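Local atomic coordinates of aldehyde dehydrogenase 12 (Zea mays, PDB entry 6D97), a protein that oxidises L-glutamate gamma-semialdehyde to glutamate with NAD+, the last step of proline catabolism in plants. Residues E76-G79 / T80-K83; V126-F129 / F130-I134; V230-Q233 / M234-L238; N252-G255 / A256-N259. All blocks are in the same frame, centred on the assembly; numbering follows the deposited sequence.

The four contacts are all local, and they fall into two touching pairs, one of which lines the NAD pocket. Contact 4 holds Gly255, Met258 and Asn259 of that pocket, and contact 1 lies against it, the contact centres about 9 Å apart, with Val77 N 2.8 Å from Asn252 O in a probable hydrogen bond. Contact 1 is a second layer: the side chain of Glu76 is about 7 Å from the cofactor. Contacts 2 and 3 form the other pair, segments of two helices, the contact centres about 12 Å apart and Leu133 CD2 3.6 Å from Gln233 CG. Contact 3 comes within about 6 Å of contact 4, nearest atoms, whereas contact 2 lies away from the nucleotide.

Contact 1. Residues E76-G79 / T80-K83; sequences EVQG and TEIK
Glu81 folds its side chain back across Gln78, so that the carboxylate meets the backbone of the residue three places earlier. Its CG sits between the backbone N and the carbonyl carbon (chi1 35°), and from there the chain runs extended, which carries OE1 to 2.9 Å from Gln78 N. That hydrogen bond reaches OE1 from above the carboxylate plane. Glutamate suits the place because its length spans the turn. The Gln78 side chain runs past the OE1 end of the carboxylate, its amide plane turned 83° against it; NE2 comes near OE1, but the angle is poor for a bond. The other oxygen, OE2, takes a weak hydrogen bond from Ala57 N. With a leucine in place of Glu81, the N-H groups of Gln78 and Ala57 would probably be left without this acceptor.

On the apolar side, Val77 CG1 meets Glu81 CG at 3.6 Å, the side chains crossing at a slant, and also touches Ile82 CG2 at 3.7 Å. Beta-branched residues suit this buried side, where the two methyl branches meet, and Ile82 goes on to pack against Val257 and Leu261 of helix 255-265. A second bond, Glu81 N to Gln78 O at 3.0 Å, closes the bend. It marks a type I beta turn, Gln78 to Glu81, which leads from strand 70-74 to the N-cap residue Ile82 of helix 83-90.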
# COMPACT_ATOMS: atom_id res chain seq x y z
N GLU A 76 40.44 13.24 -15.17
CA GLU A 76 40.13 13.55 -13.78
C GLU A 76 40.14 15.05 -13.55
O GLU A 76 41.13 15.73 -13.84
CB GLU A 76 41.11 12.84 -12.85
CG GLU A 76 40.73 11.38 -12.61
CD GLU A 76 41.52 10.72 -11.50
OE1 GLU A 76 42.59 11.25 -11.14
OE2 GLU A 76 41.06 9.69 -10.97
N VAL A 77 39.03 15.56 -13.03
CA VAL A 77 38.87 16.99 -12.75
C VAL A 77 39.61 17.33 -11.46
O VAL A 77 39.58 16.57 -10.49
CB VAL A 77 37.38 17.34 -12.65
CG1 VAL A 77 37.18 18.79 -12.21
CG2 VAL A 77 36.69 17.09 -13.98
N GLN A 78 40.27 18.48 -11.46
CA GLN A 78 40.99 18.95 -10.28
C GLN A 78 40.11 19.89 -9.47
O GLN A 78 39.04 20.31 -9.89
CB GLN A 78 42.31 19.61 -10.70
CG GLN A 78 43.36 18.63 -11.18
CD GLN A 78 44.27 19.21 -12.24
OE1 GLN A 78 45.10 20.08 -11.96
NE2 GLN A 78 44.11 18.75 -13.48
N GLY A 79 40.59 20.21 -8.26
CA GLY A 79 39.75 20.93 -7.31
C GLY A 79 39.35 22.32 -7.78
O GLY A 79 38.35 22.86 -7.31
N THR A 80 40.13 22.91 -8.68
CA THR A 80 39.85 24.24 -9.19
C THR A 80 39.27 24.22 -10.61
O THR A 80 39.32 25.25 -11.29
CB THR A 80 41.10 25.11 -9.15
OG1 THR A 80 42.23 24.37 -9.64
CG2 THR A 80 41.37 25.58 -7.73
N GLU A 81 38.74 23.09 -11.06
CA GLU A 81 38.01 23.07 -12.32
C GLU A 81 36.65 22.40 -12.16
O GLU A 81 36.16 21.71 -13.06
CB GLU A 81 38.83 22.39 -13.42
CG GLU A 81 39.70 21.25 -12.97
CD GLU A 81 40.28 20.47 -14.15
OE1 GLU A 81 41.22 19.68 -13.96
OE2 GLU A 81 39.77 20.66 -15.28
N ILE A 82 36.00 22.62 -11.01
CA ILE A 82 34.69 22.03 -10.73
C ILE A 82 33.55 23.03 -10.86
O ILE A 82 32.40 22.67 -10.54
CB ILE A 82 34.65 21.38 -9.33
CG1 ILE A 82 34.85 22.45 -8.25
CG2 ILE A 82 35.70 20.28 -9.21
CD1 ILE A 82 34.42 22.01 -6.87
N LYS A 83 33.82 24.26 -11.31
CA LYS A 83 32.77 25.28 -11.35
C LYS A 83 31.63 24.87 -12.27
O LYS A 83 30.45 25.09 -11.95
CB LYS A 83 33.36 26.62 -11.80
CG LYS A 83 32.47 27.82 -11.47
CD LYS A 83 32.95 29.09 -12.16
CE LYS A 83 32.12 30.29 -11.71
NZ LYS A 83 32.43 31.51 -12.50

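Contact 2. Residues V126-F129 / F130-I134; sequences VLDF and FAKLI
Asp128 and Lys132, one helical turn apart, join in a salt bridge. The ammonium NZ lies 2.9 Å from OD2, on the syn lone pair of that oxygen, and makes a weak second bond to OD1. A bend in the lysine chain at chi2 (113°) turns it back toward the carboxylate, whose OD1 also bonds Tyr142 OH. The opposite charges suit this partly exposed flank, and two partners should hold the carboxylate from turning.

The aromatic contact is a T-shaped stack between neighbours in sequence. Phe129 presents its edge to the face of Phe130, planes 85° apart, with CD2 of Phe129 standing 3.8 Å above the plane of the other ring, offset toward its rim. Apolar contacts between aliphatic groups and the rings extend this surface: Val126 CG1 comes in the ring plane at the edge of Phe130, 3.8 Å from CD2, and Phe129 CZ rests 4.1 Å from Leu133 CD2, the two side chains lying side by side.

Beneath all this runs ordinary alpha-helical bonding, Phe130 N to Val126 O at 3.0 Å and Leu133 N to Phe129 O at 2.9 Å among others. Large rings suit the buried side because they fill space between elements: Phe130 lies among helices 105-121, 142-157 and 229-240, while Phe129 reaches helix 229-240 and the loop prolines Pro27 and Pro34, close to the start of the modelled chain.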
# COMPACT_ATOMS: atom_id res chain seq x y z
N VAL A 126 25.39 -6.43 -27.13
CA VAL A 126 25.56 -5.35 -26.16
C VAL A 126 25.80 -5.93 -24.77
O VAL A 126 26.62 -5.40 -24.00
CB VAL A 126 24.34 -4.42 -26.19
CG1 VAL A 126 24.53 -3.28 -25.20
CG2 VAL A 126 24.11 -3.88 -27.60
N LEU A 127 25.09 -7.01 -24.42
CA LEU A 127 25.38 -7.75 -23.20
C LEU A 127 26.85 -8.14 -23.15
O LEU A 127 27.55 -7.87 -22.17
CB LEU A 127 24.51 -9.01 -23.12
CG LEU A 127 23.04 -8.98 -22.72
CD1 LEU A 127 22.39 -10.31 -23.06
CD2 LEU A 127 22.88 -8.69 -21.24
N ASP A 128 27.34 -8.77 -24.23
CA ASP A 128 28.72 -9.22 -24.26
C ASP A 128 29.69 -8.04 -24.19
O ASP A 128 30.72 -8.12 -23.51
CB ASP A 128 28.95 -10.04 -25.53
CG ASP A 128 30.35 -10.58 -25.62
OD1 ASP A 128 30.71 -11.46 -24.82
OD2 ASP A 128 31.10 -10.11 -26.51
N PHE A 129 29.37 -6.94 -24.87
CA PHE A 129 30.21 -5.75 -24.82
C PHE A 129 30.40 -5.27 -23.39
O PHE A 129 31.53 -5.06 -22.93
CB PHE A 129 29.59 -4.65 -25.68
CG PHE A 129 30.21 -3.30 -25.49
CD1 PHE A 129 31.33 -2.93 -26.22
CD2 PHE A 129 29.67 -2.39 -24.59
CE1 PHE A 129 31.91 -1.68 -26.05
CE2 PHE A 129 30.24 -1.14 -24.42
CZ PHE A 129 31.36 -0.79 -25.15
N PHE A 130 29.30 -5.11 -22.65
CA PHE A 130 29.39 -4.60 -21.29
C PHE A 130 30.02 -5.62 -20.35
O PHE A 130 30.79 -5.25 -19.45
CB PHE A 130 28.01 -4.17 -20.79
CG PHE A 130 27.65 -2.76 -21.16
CD1 PHE A 130 28.28 -1.69 -20.55
CD2 PHE A 130 26.70 -2.51 -22.13
CE1 PHE A 130 27.96 -0.40 -20.88
CE2 PHE A 130 26.36 -1.21 -22.47
CZ PHE A 130 27.00 -0.15 -21.84
N ALA A 131 29.72 -6.91 -20.54
CA ALA A 131 30.34 -7.93 -19.71
C ALA A 131 31.85 -7.94 -19.89
O ALA A 131 32.60 -8.03 -18.91
CB ALA A 131 29.75 -9.30 -20.04
N LYS A 132 32.32 -7.85 -21.14
CA LYS A 132 33.75 -7.84 -21.39
C LYS A 132 34.40 -6.57 -20.86
O LYS A 132 35.49 -6.62 -20.29
CB LYS A 132 34.03 -7.99 -22.89
CG LYS A 132 34.55 -9.35 -23.29
CD LYS A 132 33.54 -10.08 -24.15
CE LYS A 132 34.14 -11.35 -24.73
NZ LYS A 132 33.53 -11.71 -26.04
N LEU A 133 33.76 -5.42 -21.06
CA LEU A 133 34.32 -4.16 -20.57
C LEU A 133 34.43 -4.17 -19.05
O LEU A 133 35.42 -3.70 -18.49
CB LEU A 133 33.47 -2.99 -21.03
CG LEU A 133 34.10 -1.61 -20.87
CD1 LEU A 133 35.47 -1.56 -21.50
CD2 LEU A 133 33.20 -0.55 -21.49
N ILE A 134 33.41 -4.71 -18.36
CA ILE A 134 33.46 -4.84 -16.91
C ILE A 134 34.66 -5.68 -16.50
O ILE A 134 35.40 -5.34 -15.57
CB ILE A 134 32.15 -5.45 -16.38
CG1 ILE A 134 31.01 -4.43 -16.46
CG2 ILE A 134 32.31 -5.97 -14.96
CD1 ILE A 134 29.65 -5.03 -16.19

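Contact 3. Residues V230-Q233 / M234-L238; sequences VMEQ and MIRLL
Met234 and Met231 meet near the middle of helix 229-240, the crossover helix of a beta-alpha-beta unit between strands 218-223 and 249-251 in the Rossmann-type NAD-binding fold. Met234 bonds its N to Val230 O, and its CB lies 3.9 Å from Met231 SD, the two chains crossing obliquely. Methionine is apt here: the bends at chi2 and chi3 let Met231 curl along the helix surface, where it also touches Pro205 and Leu209 of helix 203-214.

Next comes Ile235, whose CG1 is met by Met231 CE at 4.1 Å, the side chains crossing at about a right angle; both also touch Phe250 of strand 249-251, so the branched residue faces the sheet.

Arg236 runs extended from CG to NE beside Glu232, and its NE gives OE2 a 2.9 Å hydrogen bond, part of a salt bridge and almost perfectly straight at 177°. A long arginine one turn after a glutamate can bring its N-H to the buried carboxylate from alongside. The oxygen lies in the guanidinium plane, yet the donor stands above the carboxylate plane by 60°. Glu232 OE1 accepts from Gln46 N, so this buried acid has a countercharge and a second donor; the guanidinium of Arg236 also makes a cation-pi contact with Trp53.

At Leu237 the backbone N bonds Gln233 O at 3.1 Å, and CB sits 3.8 Å from that same oxygen.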
# COMPACT_ATOMS: atom_id res chain seq x y z
N VAL A 230 32.96 2.06 -17.84
CA VAL A 230 31.74 1.29 -18.08
C VAL A 230 30.53 2.21 -18.09
O VAL A 230 29.75 2.23 -19.05
CB VAL A 230 31.59 0.18 -17.02
CG1 VAL A 230 30.26 -0.53 -17.20
CG2 VAL A 230 32.75 -0.79 -17.12
N MET A 231 30.36 3.00 -17.02
CA MET A 231 29.23 3.92 -16.97
C MET A 231 29.33 4.98 -18.05
O MET A 231 28.30 5.50 -18.51
CB MET A 231 29.13 4.58 -15.60
CG MET A 231 28.24 3.83 -14.64
SD MET A 231 26.64 3.34 -15.33
CE MET A 231 25.83 4.93 -15.45
N GLU A 232 30.55 5.33 -18.47
CA GLU A 232 30.70 6.28 -19.57
C GLU A 232 30.07 5.72 -20.84
O GLU A 232 29.32 6.42 -21.53
CB GLU A 232 32.18 6.59 -19.79
CG GLU A 232 32.42 7.94 -20.46
CD GLU A 232 33.21 7.82 -21.74
OE1 GLU A 232 34.22 8.54 -21.88
OE2 GLU A 232 32.82 7.02 -22.61
N GLN A 233 30.34 4.45 -21.15
CA GLN A 233 29.69 3.80 -22.28
C GLN A 233 28.19 3.67 -22.05
O GLN A 233 27.40 3.84 -22.99
CB GLN A 233 30.32 2.43 -22.52
CG GLN A 233 31.82 2.48 -22.79
CD GLN A 233 32.16 3.32 -24.00
OE1 GLN A 233 31.72 3.02 -25.12
NE2 GLN A 233 32.93 4.37 -23.80
N MET A 234 27.78 3.37 -20.82
CA MET A 234 26.36 3.24 -20.53
C MET A 234 25.63 4.57 -20.73
O MET A 234 24.50 4.60 -21.22
CB MET A 234 26.15 2.72 -19.11
CG MET A 234 24.70 2.44 -18.77
SD MET A 234 24.01 1.12 -19.79
CE MET A 234 22.28 1.55 -19.71
N ILE A 235 26.28 5.68 -20.37
CA ILE A 235 25.66 6.99 -20.54
C ILE A 235 25.50 7.33 -22.01
O ILE A 235 24.50 7.93 -22.42
CB ILE A 235 26.48 8.06 -19.79
CG1 ILE A 235 26.35 7.86 -18.29
CG2 ILE A 235 25.99 9.45 -20.16
CD1 ILE A 235 27.33 8.68 -17.48
N ARG A 236 26.47 6.94 -22.84
CA ARG A 236 26.34 7.14 -24.28
C ARG A 236 25.15 6.37 -24.83
O ARG A 236 24.39 6.89 -25.66
CB ARG A 236 27.63 6.73 -24.99
CG ARG A 236 28.82 7.54 -24.55
CD ARG A 236 30.10 7.18 -25.28
NE ARG A 236 31.20 8.03 -24.84
CZ ARG A 236 31.50 9.21 -25.39
NH1 ARG A 236 30.79 9.67 -26.40
NH2 ARG A 236 32.52 9.92 -24.92
N LEU A 237 24.97 5.13 -24.37
CA LEU A 237 23.78 4.36 -24.73
C LEU A 237 22.52 5.08 -24.28
O LEU A 237 21.55 5.20 -25.03
CB LEU A 237 23.87 2.96 -24.13
CG LEU A 237 22.78 1.89 -24.31
CD1 LEU A 237 23.36 0.53 -23.89
CD2 LEU A 237 21.48 2.17 -23.54
N LEU A 238 22.51 5.55 -23.03
CA LEU A 238 21.32 6.21 -22.49
C LEU A 238 20.98 7.46 -23.29
O LEU A 238 19.80 7.76 -23.51
CB LEU A 238 21.52 6.54 -21.01
CG LEU A 238 21.44 5.37 -20.04
CD1 LEU A 238 21.96 5.76 -18.66
CD2 LEU A 238 20.00 4.88 -19.95

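Contact 4. Residues N252-G255 / A256-N259; sequences NSDG and AVMN. With NAD (nicotinamide-adenine-dinucleotide), chain E.
Asn259 passes the Gly255 carbonyl and meets the edge of the NAD adenine. Its CB stands 3.5 Å from Gly255 O, and equally near the adenine N1A. One atom further, CG lies 3.6 Å from N1A. At the tip the two branches divide their work: OD1 accepts a hydrogen bond from the amino group N6A at 2.8 Å and another from Lys281 NZ, while ND2 gives one to Asp285 OD2. An amide suits this place because it offers an acceptor and a donor together, and three bonds hold it against rotation. Beside it, Met258 lays CB 3.7 Å from C2A, an apolar surface against the adenine.

The adenine thus rests on the first turn of helix 255-265, in the Rossmann-type NAD-binding fold, and Asp254 is the N-cap of that helix. Its CG sits between the backbone N and the carbonyl carbon (chi1 57°), bringing OD1 round to accept from Val257 N at 2.9 Å, nearly straight out from its C-O bond. Gly255 fits because a CB there would run into adenine N7A.

Asp254 O takes two donors, Met258 N in its carbonyl plane and the hydroxyl of Ser253, whose OG is 3.0 Å away. The small Ser253 also packs CB 3.9 Å from Val257 CB. A glycine at Ser253 removes the hydroxyl, which would probably leave Asp254 O with the long Met258 N bond as its remaining donor here and open a gap beside Val257. The Ser253 carbonyl accepts from Lys222 NZ, which also bonds NAD.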
# COMPACT_ATOMS: atom_id res chain seq x y z
N ASN A 252 34.71 12.57 -13.27
CA ASN A 252 35.79 11.68 -12.87
C ASN A 252 36.79 12.48 -12.06
O ASN A 252 37.21 13.57 -12.47
CB ASN A 252 36.48 11.05 -14.09
CG ASN A 252 35.53 10.25 -14.97
OD1 ASN A 252 35.36 9.05 -14.79
ND2 ASN A 252 34.92 10.92 -15.94
N SER A 253 37.17 11.95 -10.89
CA SER A 253 38.10 12.65 -10.01
C SER A 253 38.53 11.69 -8.92
O SER A 253 37.96 10.61 -8.75
CB SER A 253 37.47 13.91 -9.40
OG SER A 253 36.46 13.57 -8.47
N ASP A 254 39.55 12.10 -8.17
CA ASP A 254 39.87 11.40 -6.94
C ASP A 254 38.84 11.78 -5.87
O ASP A 254 38.02 12.68 -6.05
CB ASP A 254 41.29 11.71 -6.47
CG ASP A 254 41.56 13.19 -6.27
OD1 ASP A 254 40.69 13.91 -5.73
OD2 ASP A 254 42.66 13.64 -6.63
N GLY A 255 38.91 11.07 -4.74
CA GLY A 255 37.93 11.30 -3.69
C GLY A 255 37.99 12.70 -3.12
O GLY A 255 36.96 13.28 -2.76
N ALA A 256 39.19 13.28 -3.06
CA ALA A 256 39.35 14.59 -2.42
C ALA A 256 38.65 15.69 -3.21
O ALA A 256 38.04 16.59 -2.62
CB ALA A 256 40.83 14.91 -2.23
N VAL A 257 38.75 15.64 -4.54
CA VAL A 257 38.08 16.64 -5.35
C VAL A 257 36.57 16.48 -5.27
O VAL A 257 35.83 17.47 -5.14
CB VAL A 257 38.57 16.58 -6.81
CG1 VAL A 257 37.67 17.42 -7.69
CG2 VAL A 257 40.00 17.06 -6.90
N MET A 258 36.08 15.24 -5.32
CA MET A 258 34.65 15.00 -5.18
C MET A 258 34.15 15.51 -3.84
O MET A 258 33.02 16.01 -3.74
CB MET A 258 34.35 13.51 -5.34
CG MET A 258 32.86 13.20 -5.48
SD MET A 258 32.15 14.01 -6.94
CE MET A 258 30.41 13.71 -6.68
N ASN A 259 34.97 15.39 -2.79
CA ASN A 259 34.61 15.93 -1.49
C ASN A 259 34.41 17.43 -1.57
O ASN A 259 33.43 17.97 -1.04
CB ASN A 259 35.68 15.58 -0.46
CG ASN A 259 35.11 15.28 0.91
OD1 ASN A 259 35.51 14.31 1.55
ND2 ASN A 259 34.18 16.11 1.36
PA NAD E . 35.82 3.90 -1.38
O1A NAD E . 35.14 4.53 -0.12
O2A NAD E . 37.26 3.79 -1.45
O5B NAD E . 35.67 4.56 -2.69
C5B NAD E . 34.41 4.57 -3.32
C4B NAD E . 34.12 5.85 -4.10
O4B NAD E . 34.06 7.00 -3.26
C3B NAD E . 35.09 6.11 -5.20
O3B NAD E . 34.45 6.62 -6.31
C2B NAD E . 35.98 7.12 -4.61
O2B NAD E . 36.57 7.89 -5.58
C1B NAD E . 35.03 7.88 -3.77
N9A NAD E . 35.62 8.61 -2.67
C8A NAD E . 36.66 8.23 -1.84
N7A NAD E . 36.87 9.18 -0.93
C5A NAD E . 35.96 10.22 -1.12
C6A NAD E . 35.71 11.43 -0.50
N6A NAD E . 36.51 11.83 0.62
N1A NAD E . 34.72 12.22 -0.94
C2A NAD E . 33.95 11.88 -2.00
N3A NAD E . 34.17 10.70 -2.64
C4A NAD E . 35.14 9.87 -2.23
O3 NAD E . 35.50 2.52 -1.76
PN NAD E . 36.51 1.29 -1.81
O1N NAD E . 35.54 0.07 -2.02
O2N NAD E . 37.43 1.38 -2.99
O5D NAD E . 37.28 1.07 -0.53